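Long-range contact in uncharacterized protein (Streptococcus pneumoniae, PDB 3LFT), which binds L-tryptophan between its two lobes and is probably the substrate-binding component of an ABC transporter for this or a related ligand: residues Asn146-Phe154 against Ile190-Ile198. Residues are numbered along the deposited sequence; the frame is centred on the assembly and turned at random.
With TRP (tryptophan), chain C.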
ATOM      1  N   ASN A 146       7.523  -4.559   2.183  1.00  5.52           N
ATOM      2  CA  ASN A 146       6.081  -4.856   2.167  1.00  6.12           C
ATOM      3  C   ASN A 146       5.691  -5.903   1.152  1.00  6.45           C
ATOM      4  O   ASN A 146       4.832  -6.759   1.424  1.00  7.15           O
ATOM      5  CB  ASN A 146       5.257  -3.575   1.932  1.00  6.00           C
ATOM      6  CG  ASN A 146       5.888  -2.621   0.926  1.00  6.01           C
ATOM      7  OD1 ASN A 146       6.987  -2.093   1.168  1.00  6.44           O
ATOM      8  ND2 ASN A 146       5.225  -2.412  -0.216  1.00  6.04           N
ATOM      9  N   SER A 147       6.305  -5.863  -0.027  1.00  6.61           N
ATOM     10  CA  SER A 147       5.892  -6.786  -1.078  1.00  7.11           C
ATOM     11  C   SER A 147       6.440  -8.190  -0.890  1.00  7.56           C
ATOM     12  O   SER A 147       5.790  -9.164  -1.278  1.00  7.89           O
ATOM     13  CB  SER A 147       6.291  -6.255  -2.440  1.00  7.76           C
ATOM     14  OG  SER A 147       5.597  -5.052  -2.701  1.00  8.58           O
ATOM     15  N   LYS A 148       7.626  -8.310  -0.296  1.00  8.08           N
ATOM     16  CA  LYS A 148       8.208  -9.627  -0.049  1.00  8.26           C
ATOM     17  C   LYS A 148       7.227 -10.513   0.741  1.00  7.99           C
ATOM     18  O   LYS A 148       6.943 -11.650   0.365  1.00  9.12           O
ATOM     19  CB  LYS A 148       9.528  -9.460   0.696  1.00  8.72           C
ATOM     20  N   THR A 149       6.684  -9.955   1.822  1.00  8.85           N
ATOM     21  CA  THR A 149       5.744 -10.640   2.696  1.00  9.38           C
ATOM     22  C   THR A 149       4.456 -10.997   1.928  1.00  8.10           C
ATOM     23  O   THR A 149       3.917 -12.099   2.047  1.00  7.88           O
ATOM     24  CB  THR A 149       5.406  -9.692   3.899  1.00  9.86           C
ATOM     25  OG1 THR A 149       6.613  -9.398   4.622  1.00 14.04           O
ATOM     26  CG2 THR A 149       4.354 -10.330   4.817  1.00 11.79           C
ATOM     27  N   GLN A 150       3.956 -10.042   1.154  1.00  6.84           N
ATOM     28  CA  GLN A 150       2.682 -10.250   0.463  1.00  5.95           C
ATOM     29  C   GLN A 150       2.760 -11.335  -0.590  1.00  6.29           C
ATOM     30  O   GLN A 150       1.827 -12.128  -0.744  1.00  6.61           O
ATOM     31  CB  GLN A 150       2.217  -8.957  -0.194  1.00  5.73           C
ATOM     32  CG  GLN A 150       1.825  -7.860   0.766  1.00  4.87           C
ATOM     33  CD  GLN A 150       1.516  -6.615   0.009  1.00  4.68           C
ATOM     34  OE1 GLN A 150       0.451  -6.505  -0.592  1.00  5.13           O
ATOM     35  NE2 GLN A 150       2.465  -5.657   0.009  1.00  5.83           N
ATOM     36  N   VAL A 151       3.885 -11.364  -1.303  1.00  6.66           N
ATOM     37  CA  VAL A 151       4.108 -12.388  -2.311  1.00  7.74           C
ATOM     38  C   VAL A 151       4.135 -13.792  -1.686  1.00  7.18           C
ATOM     39  O   VAL A 151       3.499 -14.704  -2.203  1.00  7.74           O
ATOM     40  CB  VAL A 151       5.394 -12.090  -3.131  1.00  7.23           C
ATOM     41  CG1 VAL A 151       5.707 -13.264  -4.073  1.00  9.26           C
ATOM     42  CG2 VAL A 151       5.204 -10.825  -3.932  1.00  8.79           C
ATOM     43  N   GLU A 152       4.824 -13.940  -0.553  1.00  6.47           N
ATOM     44  CA  GLU A 152       4.863 -15.215   0.179  1.00  7.49           C
ATOM     45  C   GLU A 152       3.449 -15.666   0.553  1.00  7.42           C
ATOM     46  O   GLU A 152       3.076 -16.812   0.293  1.00  8.06           O
ATOM     47  CB  GLU A 152       5.728 -15.112   1.436  1.00  7.43           C
ATOM     48  CG  GLU A 152       7.225 -14.951   1.183  1.00  9.87           C
ATOM     49  CD  GLU A 152       7.990 -14.521   2.429  1.00 12.20           C
ATOM     50  OE1 GLU A 152       7.354 -14.240   3.470  1.00 14.12           O
ATOM     51  OE2 GLU A 152       9.235 -14.467   2.371  1.00 13.46           O
ATOM     52  N   GLU A 153       2.662 -14.772   1.159  1.00  7.07           N
ATOM     53  CA  GLU A 153       1.326 -15.132   1.633  1.00  7.23           C
ATOM     54  C   GLU A 153       0.389 -15.454   0.477  1.00  7.78           C
ATOM     55  O   GLU A 153      -0.377 -16.414   0.520  1.00  8.05           O
ATOM     56  CB  GLU A 153       0.763 -14.009   2.519  1.00  7.64           C
ATOM     57  CG  GLU A 153       1.489 -13.849   3.855  1.00  9.39           C
ATOM     58  CD  GLU A 153       0.793 -12.892   4.806  1.00 12.40           C
ATOM     59  OE1 GLU A 153      -0.427 -12.632   4.635  1.00 11.91           O
ATOM     60  OE2 GLU A 153       1.480 -12.412   5.735  1.00 12.84           O
ATOM     61  N   PHE A 154       0.454 -14.648  -0.573  1.00  7.79           N
ATOM     62  CA  PHE A 154      -0.381 -14.868  -1.746  1.00  7.55           C
ATOM     63  C   PHE A 154      -0.069 -16.198  -2.419  1.00  7.61           C
ATOM     64  O   PHE A 154      -0.964 -16.934  -2.780  1.00  7.77           O
ATOM     65  CB  PHE A 154      -0.270 -13.677  -2.722  1.00  6.93           C
ATOM     66  CG  PHE A 154      -1.125 -13.819  -3.967  1.00  7.32           C
ATOM     67  CD1 PHE A 154      -2.445 -13.380  -3.971  1.00  6.70           C
ATOM     68  CD2 PHE A 154      -0.604 -14.392  -5.125  1.00  6.65           C
ATOM     69  CE1 PHE A 154      -3.218 -13.492  -5.121  1.00  5.96           C
ATOM     70  CE2 PHE A 154      -1.370 -14.499  -6.283  1.00  5.98           C
ATOM     71  CZ  PHE A 154      -2.699 -14.062  -6.269  1.00  4.71           C
ATOM     72  N   ILE A 190      -1.942 -11.278 -14.329  1.00  4.98           N
ATOM     73  CA  ILE A 190      -0.931 -10.523 -13.581  1.00  5.82           C
ATOM     74  C   ILE A 190      -1.542 -10.127 -12.253  1.00  5.22           C
ATOM     75  O   ILE A 190      -2.657  -9.616 -12.234  1.00  6.08           O
ATOM     76  CB  ILE A 190      -0.485  -9.252 -14.347  1.00  5.94           C
ATOM     77  CG1 ILE A 190       0.155  -9.612 -15.694  1.00  7.89           C
ATOM     78  CG2 ILE A 190       0.478  -8.401 -13.488  1.00  6.12           C
ATOM     79  CD1 ILE A 190       0.240  -8.429 -16.644  1.00  9.30           C
ATOM     80  N   TRP A 191      -0.827 -10.379 -11.162  1.00  4.72           N
ATOM     81  CA  TRP A 191      -1.207  -9.920  -9.829  1.00  4.80           C
ATOM     82  C   TRP A 191      -0.145  -8.977  -9.290  1.00  4.84           C
ATOM     83  O   TRP A 191       1.056  -9.207  -9.458  1.00  5.15           O
ATOM     84  CB  TRP A 191      -1.415 -11.107  -8.885  1.00  5.13           C
ATOM     85  CG  TRP A 191      -1.621 -10.745  -7.450  1.00  4.78           C
ATOM     86  CD1 TRP A 191      -2.775 -10.307  -6.872  1.00  5.46           C
ATOM     87  CD2 TRP A 191      -0.631 -10.778  -6.425  1.00  5.09           C
ATOM     88  NE1 TRP A 191      -2.560 -10.059  -5.522  1.00  5.94           N
ATOM     89  CE2 TRP A 191      -1.253 -10.369  -5.227  1.00  6.62           C
ATOM     90  CE3 TRP A 191       0.716 -11.172  -6.391  1.00  6.29           C
ATOM     91  CZ2 TRP A 191      -0.559 -10.299  -4.009  1.00  5.86           C
ATOM     92  CZ3 TRP A 191       1.410 -11.092  -5.170  1.00  6.90           C
ATOM     93  CH2 TRP A 191       0.763 -10.674  -3.999  1.00  6.47           C
ATOM     94  N   VAL A 192      -0.595  -7.881  -8.683  1.00  4.27           N
ATOM     95  CA  VAL A 192       0.316  -6.878  -8.111  1.00  4.95           C
ATOM     96  C   VAL A 192      -0.049  -6.698  -6.653  1.00  4.46           C
ATOM     97  O   VAL A 192      -1.211  -6.413  -6.349  1.00  4.70           O
ATOM     98  CB  VAL A 192       0.189  -5.507  -8.806  1.00  4.41           C
ATOM     99  CG1 VAL A 192       1.202  -4.519  -8.223  1.00  5.36           C
ATOM    100  CG2 VAL A 192       0.415  -5.643 -10.310  1.00  5.40           C
ATOM    101  N   PRO A 193       0.904  -6.873  -5.725  1.00  5.52           N
ATOM    102  CA  PRO A 193       0.628  -6.616  -4.313  1.00  5.54           C
ATOM    103  C   PRO A 193       0.495  -5.118  -4.034  1.00  5.43           C
ATOM    104  O   PRO A 193       0.526  -4.283  -4.966  1.00  5.03           O
ATOM    105  CB  PRO A 193       1.834  -7.233  -3.590  1.00  5.97           C
ATOM    106  CG  PRO A 193       2.923  -7.241  -4.589  1.00  6.56           C
ATOM    107  CD  PRO A 193       2.283  -7.340  -5.955  1.00  5.09           C
ATOM    108  N   ILE A 194       0.334  -4.778  -2.759  1.00  4.94           N
ATOM    109  CA  ILE A 194       0.328  -3.380  -2.324  1.00  5.15           C
ATOM    110  C   ILE A 194       1.795  -2.907  -2.402  1.00  4.94           C
ATOM    111  O   ILE A 194       2.549  -3.037  -1.430  1.00  6.09           O
ATOM    112  CB  ILE A 194      -0.288  -3.216  -0.911  1.00  5.16           C
ATOM    113  CG1 ILE A 194      -1.665  -3.878  -0.806  1.00  6.00           C
ATOM    114  CG2 ILE A 194      -0.404  -1.745  -0.567  1.00  5.66           C
ATOM    115  CD1 ILE A 194      -2.165  -3.938   0.640  1.00  6.42           C
ATOM    116  N   ASP A 195       2.175  -2.420  -3.578  1.00  4.86           N
ATOM    117  CA  ASP A 195       3.573  -2.224  -3.953  1.00  4.52           C
ATOM    118  C   ASP A 195       3.710  -0.805  -4.495  1.00  4.74           C
ATOM    119  O   ASP A 195       3.053  -0.435  -5.476  1.00  4.90           O
ATOM    120  CB  ASP A 195       3.952  -3.265  -5.015  1.00  5.75           C
ATOM    121  CG  ASP A 195       5.401  -3.173  -5.427  1.00  5.87           C
ATOM    122  OD1 ASP A 195       5.777  -2.194  -6.111  1.00  6.35           O
ATOM    123  OD2 ASP A 195       6.184  -4.078  -5.033  1.00  6.69           O
ATOM    124  N   ASN A 196       4.554   0.007  -3.866  1.00  4.50           N
ATOM    125  CA  ASN A 196       4.674   1.416  -4.257  1.00  4.76           C
ATOM    126  C   ASN A 196       5.321   1.609  -5.624  1.00  4.83           C
ATOM    127  O   ASN A 196       4.962   2.536  -6.354  1.00  5.19           O
ATOM    128  CB  ASN A 196       5.488   2.184  -3.223  1.00  4.65           C
ATOM    129  CG  ASN A 196       4.810   2.206  -1.884  1.00  4.62           C
ATOM    130  OD1 ASN A 196       3.841   2.938  -1.691  1.00  4.84           O
ATOM    131  ND2 ASN A 196       5.306   1.411  -0.942  1.00  5.60           N
ATOM    132  N   THR A 197       6.298   0.770  -5.950  1.00  5.17           N
ATOM    133  CA  THR A 197       7.007   0.857  -7.237  1.00  5.39           C
ATOM    134  C   THR A 197       6.025   0.627  -8.387  1.00  4.76           C
ATOM    135  O   THR A 197       5.918   1.450  -9.303  1.00  4.82           O
ATOM    136  CB  THR A 197       8.199  -0.150  -7.292  1.00  5.84           C
ATOM    137  OG1 THR A 197       9.068   0.099  -6.170  1.00  9.05           O
ATOM    138  CG2 THR A 197       8.986  -0.041  -8.602  1.00  5.91           C
ATOM    139  N   ILE A 198       5.285  -0.480  -8.322  1.00  4.83           N
ATOM    140  CA  ILE A 198       4.362  -0.789  -9.410  1.00  4.79           C
ATOM    141  C   ILE A 198       3.214   0.219  -9.377  1.00  4.60           C
ATOM    142  O   ILE A 198       2.743   0.645 -10.432  1.00  5.31           O
ATOM    143  CB  ILE A 198       3.852  -2.244  -9.352  1.00  4.62           C
ATOM    144  CG1 ILE A 198       5.027  -3.227  -9.259  1.00  5.07           C
ATOM    145  CG2 ILE A 198       2.955  -2.573 -10.551  1.00  5.49           C
ATOM    146  CD1 ILE A 198       6.066  -3.165 -10.401  1.00  8.19           C
TER
HETATM  147  N   TRP C   1       1.103  -0.318   2.364  1.00  8.29           N
HETATM  148  CA  TRP C   1       2.175   0.162   1.443  1.00  8.97           C
HETATM  149  C   TRP C   1       3.512   0.011   2.093  1.00  8.94           C
HETATM  150  O   TRP C   1       4.476   0.668   1.690  1.00  8.77           O
HETATM  151  CB  TRP C   1       1.899   1.619   1.039  1.00  8.71           C
HETATM  152  CG  TRP C   1       0.585   1.753   0.312  1.00  7.83           C
HETATM  153  CD1 TRP C   1      -0.636   2.186   0.828  1.00  8.47           C
HETATM  154  CD2 TRP C   1       0.336   1.411  -1.094  1.00  8.23           C
HETATM  155  NE1 TRP C   1      -1.595   2.141  -0.157  1.00  8.55           N
HETATM  156  CE2 TRP C   1      -1.090   1.679  -1.301  1.00  8.59           C
HETATM  157  CE3 TRP C   1       1.142   0.908  -2.088  1.00  8.21           C
HETATM  158  CZ2 TRP C   1      -1.623   1.434  -2.553  1.00  8.72           C
HETATM  159  CZ3 TRP C   1       0.572   0.667  -3.334  1.00  9.20           C
HETATM  160  CH2 TRP C   1      -0.794   0.938  -3.549  1.00  8.94           C
HETATM  161  OXT TRP C   1       3.639  -0.780   3.038  1.00  8.45           O
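Q150 reads the backbone of I194 with both ends of its amide, an example of how a helix can fix a ligand-binding loop by side-chain hydrogen bonds. Its OE1 accepts from I194 N at 2.8 Å, while its NE2 donates to I194 O from above the carbonyl plane; the chain, extended beyond CG, passes obliquely across the P193 ring. Q150 NE2 also donates to N146 O, 3.0 Å away, and together the three bonds hold the amide's rotation. I194 is the centre of an inverse gamma turn, and its O takes a second bond from N146 ND2 (3.0 Å), this one in the carbonyl plane; E144 is a further partner of that amide.

A charged acceptor extends the polar set: S147 OG donates to D195 OD2 at 2.6 Å, and D195 OD1 caps the next helix through I198 N (2.8 Å). OD2 is also bonded by S141 N, so the carboxylate joins helix 145-160, strand 135-141 and helix 196-200.

Apolar packing takes over farther along the helix. The F154 ring lies face to face on the W191 five-membered ring, planes 7° apart and centroids 3.7 Å apart, while F154 CB makes a CH-pi contact over the six-membered ring; V151 CG2 meets the indole edge.

Beyond the turn, N196 ND2 donates to O of the bound tryptophan at 2.9 Å. I194 CG2 touches the ligand's indole. The bonds gripping I194 and D195 thus probably hold the I194-N196 wall of the pocket in place, which N146 also lines.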